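Local coordinates for protein ficolin-3 (Homo sapiens, PDB 2J5Z) that probably acts as a recognition lectin of innate immunity, binding galactose through a calcium-containing fibrinogen-like domain that assembles as a trimer, at residues 61-64 / 65-69. Sequence-based numbering, arbitrary orientation.
Sequences GSVD and FFRSW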
ATOM      1  N   GLY A  61     -13.796  -5.648  -5.495  1.00 21.45           N
ATOM      2  CA  GLY A  61     -14.925  -4.909  -6.029  1.00 21.74           C
ATOM      3  C   GLY A  61     -15.007  -3.471  -5.543  1.00 22.09           C
ATOM      4  O   GLY A  61     -16.053  -2.829  -5.660  1.00 22.28           O
ATOM      5  N   SER A  62     -13.896  -2.961  -5.013  1.00 21.46           N
ATOM      6  CA  SER A  62     -13.856  -1.595  -4.508  1.00 21.07           C
ATOM      7  C   SER A  62     -13.856  -0.554  -5.633  1.00 21.16           C
ATOM      8  O   SER A  62     -14.306   0.570  -5.440  1.00 21.91           O
ATOM      9  CB  SER A  62     -12.659  -1.393  -3.569  1.00 21.28           C
ATOM     10  OG  SER A  62     -11.423  -1.591  -4.236  1.00 20.68           O
ATOM     11  N   VAL A  63     -13.378  -0.936  -6.815  1.00 18.09           N
ATOM     12  CA  VAL A  63     -13.276   0.004  -7.924  1.00 18.19           C
ATOM     13  C   VAL A  63     -14.272  -0.318  -9.042  1.00 18.09           C
ATOM     14  O   VAL A  63     -14.438  -1.479  -9.410  1.00 17.62           O
ATOM     15  CB  VAL A  63     -11.849  -0.018  -8.520  1.00 17.32           C
ATOM     16  CG1 VAL A  63     -11.774   0.835  -9.787  1.00 18.01           C
ATOM     17  CG2 VAL A  63     -10.838   0.464  -7.495  1.00 16.98           C
ATOM     18  N   ASP A  64     -14.907   0.711  -9.597  1.00 17.94           N
ATOM     19  CA  ASP A  64     -15.887   0.524 -10.673  1.00 19.36           C
ATOM     20  C   ASP A  64     -15.157   0.346 -12.000  1.00 19.25           C
ATOM     21  O   ASP A  64     -14.361   1.205 -12.401  1.00 19.41           O
ATOM     22  CB  ASP A  64     -16.810   1.741 -10.730  1.00 20.36           C
ATOM     23  CG  ASP A  64     -17.969   1.582 -11.701  1.00 22.38           C
ATOM     24  OD1 ASP A  64     -18.057   0.561 -12.414  1.00 23.00           O
ATOM     25  OD2 ASP A  64     -18.794   2.527 -11.762  1.00 24.56           O
ATOM     26  N   PHE A  65     -15.393  -0.778 -12.667  1.00 18.83           N
ATOM     27  CA  PHE A  65     -14.721  -1.035 -13.942  1.00 18.48           C
ATOM     28  C   PHE A  65     -15.627  -0.726 -15.143  1.00 19.59           C
ATOM     29  O   PHE A  65     -15.198  -0.835 -16.289  1.00 19.10           O
ATOM     30  CB  PHE A  65     -14.155  -2.474 -14.009  1.00 17.59           C
ATOM     31  CG  PHE A  65     -12.756  -2.606 -13.448  1.00 16.82           C
ATOM     32  CD1 PHE A  65     -12.520  -2.416 -12.096  1.00 15.66           C
ATOM     33  CD2 PHE A  65     -11.671  -2.916 -14.278  1.00 14.61           C
ATOM     34  CE1 PHE A  65     -11.242  -2.522 -11.570  1.00 15.96           C
ATOM     35  CE2 PHE A  65     -10.377  -3.028 -13.752  1.00 15.87           C
ATOM     36  CZ  PHE A  65     -10.163  -2.842 -12.398  1.00 15.98           C
ATOM     37  N   PHE A  66     -16.874  -0.331 -14.886  1.00 19.35           N
ATOM     38  CA  PHE A  66     -17.759   0.034 -15.995  1.00 20.60           C
ATOM     39  C   PHE A  66     -17.472   1.478 -16.411  1.00 20.80           C
ATOM     40  O   PHE A  66     -18.219   2.404 -16.076  1.00 21.22           O
ATOM     41  CB  PHE A  66     -19.243  -0.172 -15.636  1.00 21.35           C
ATOM     42  CG  PHE A  66     -20.172  -0.047 -16.815  1.00 22.69           C
ATOM     43  CD1 PHE A  66     -19.976  -0.822 -17.950  1.00 23.44           C
ATOM     44  CD2 PHE A  66     -21.245   0.841 -16.792  1.00 23.89           C
ATOM     45  CE1 PHE A  66     -20.831  -0.707 -19.041  1.00 24.38           C
ATOM     46  CE2 PHE A  66     -22.097   0.959 -17.877  1.00 24.05           C
ATOM     47  CZ  PHE A  66     -21.893   0.187 -19.000  1.00 23.76           C
ATOM     48  N   ARG A  67     -16.366   1.671 -17.122  1.00 20.33           N
ATOM     49  CA  ARG A  67     -15.886   3.007 -17.428  1.00 21.12           C
ATOM     50  C   ARG A  67     -15.751   3.265 -18.916  1.00 21.04           C
ATOM     51  O   ARG A  67     -15.787   2.340 -19.737  1.00 21.36           O
ATOM     52  CB  ARG A  67     -14.532   3.250 -16.760  1.00 22.00           C
ATOM     53  CG  ARG A  67     -14.487   2.908 -15.291  1.00 24.73           C
ATOM     54  CD  ARG A  67     -14.757   4.118 -14.413  1.00 28.70           C
ATOM     55  NE  ARG A  67     -14.367   3.810 -13.041  1.00 31.69           N
ATOM     56  CZ  ARG A  67     -13.403   4.413 -12.358  1.00 31.49           C
ATOM     57  NH1 ARG A  67     -12.711   5.422 -12.887  1.00 31.92           N
ATOM     58  NH2 ARG A  67     -13.160   4.017 -11.115  1.00 31.68           N
ATOM     59  N   SER A  68     -15.546   4.534 -19.239  1.00 19.34           N
ATOM     60  CA  SER A  68     -15.617   5.036 -20.591  1.00 19.63           C
ATOM     61  C   SER A  68     -14.311   4.839 -21.331  1.00 18.16           C
ATOM     62  O   SER A  68     -13.291   4.477 -20.735  1.00 16.88           O
ATOM     63  CB  SER A  68     -15.905   6.523 -20.551  1.00 19.71           C
ATOM     64  OG  SER A  68     -14.803   7.188 -19.959  1.00 21.22           O
ATOM     65  N   TRP A  69     -14.360   5.114 -22.630  1.00 17.19           N
ATOM     66  CA  TRP A  69     -13.195   5.035 -23.498  1.00 16.44           C
ATOM     67  C   TRP A  69     -12.019   5.801 -22.918  1.00 16.80           C
ATOM     68  O   TRP A  69     -10.893   5.282 -22.866  1.00 15.90           O
ATOM     69  CB  TRP A  69     -13.542   5.578 -24.895  1.00 15.78           C
ATOM     70  CG  TRP A  69     -12.424   5.445 -25.844  1.00 16.52           C
ATOM     71  CD1 TRP A  69     -11.534   6.406 -26.207  1.00 14.54           C
ATOM     72  CD2 TRP A  69     -12.051   4.260 -26.544  1.00 15.23           C
ATOM     73  NE1 TRP A  69     -10.618   5.887 -27.093  1.00 16.10           N
ATOM     74  CE2 TRP A  69     -10.918   4.569 -27.316  1.00 15.85           C
ATOM     75  CE3 TRP A  69     -12.561   2.960 -26.584  1.00 15.92           C
ATOM     76  CZ2 TRP A  69     -10.289   3.625 -28.130  1.00 15.50           C
ATOM     77  CZ3 TRP A  69     -11.937   2.028 -27.397  1.00 15.83           C
ATOM     78  CH2 TRP A  69     -10.819   2.361 -28.151  1.00 16.80           C
TER
HETATM   79  O   HOH W   1     -14.675   3.394  -8.632  1.00 25.81           O
HETATM   80  O   HOH W   2     -20.211   2.854 -13.815  1.00 38.75           O
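Asp-64 reaches its carboxylate forward along the chain to accept the backbone N-H of Phe-66, OD1 to N 2.9 Å, an Asx turn. With CG anti to its own backbone N, chi1 -173° carries OD1 to the N-H, which meets it from above the carboxylate plane, 44° out of it. The other carboxylate oxygen is occupied too: a water donates to Asp-64 OD2 at 2.5 Å and to Phe-66 O, bridging side chain and backbone. Phe-66 is the centre of an inverse gamma turn, spanned by a weak Arg-67 N to Phe-65 O bond. Arg-67, its chain kinked at chi2 (-94°), folds back so that NE meets Asp-64 O at 2.7 Å, a weak, bent bond. A second water accepts from Asp-64 N and, weakly, from Arg-67 NH2. The stronger partner of the guanidinium is Asp-46 of the second subunit, salt-bridged to NH1, so this loop also takes part in the trimer contact. On the apolar side, Val-63 CG1 touches Phe-65 CE1 at 3.8 Å, while Val-63 O approaches the ring edge at CD1, near its plane. Phe-65 O is taken by Tyr-72 OH of helix 69-74. The whole turn belongs to the loop between strand 52-58 and helix 69-74: Phe-65 packs edge-to-face on Phe-76 of strand 76-77, Phe-66 stacks with His-172, and Ser-68 N-caps the helix.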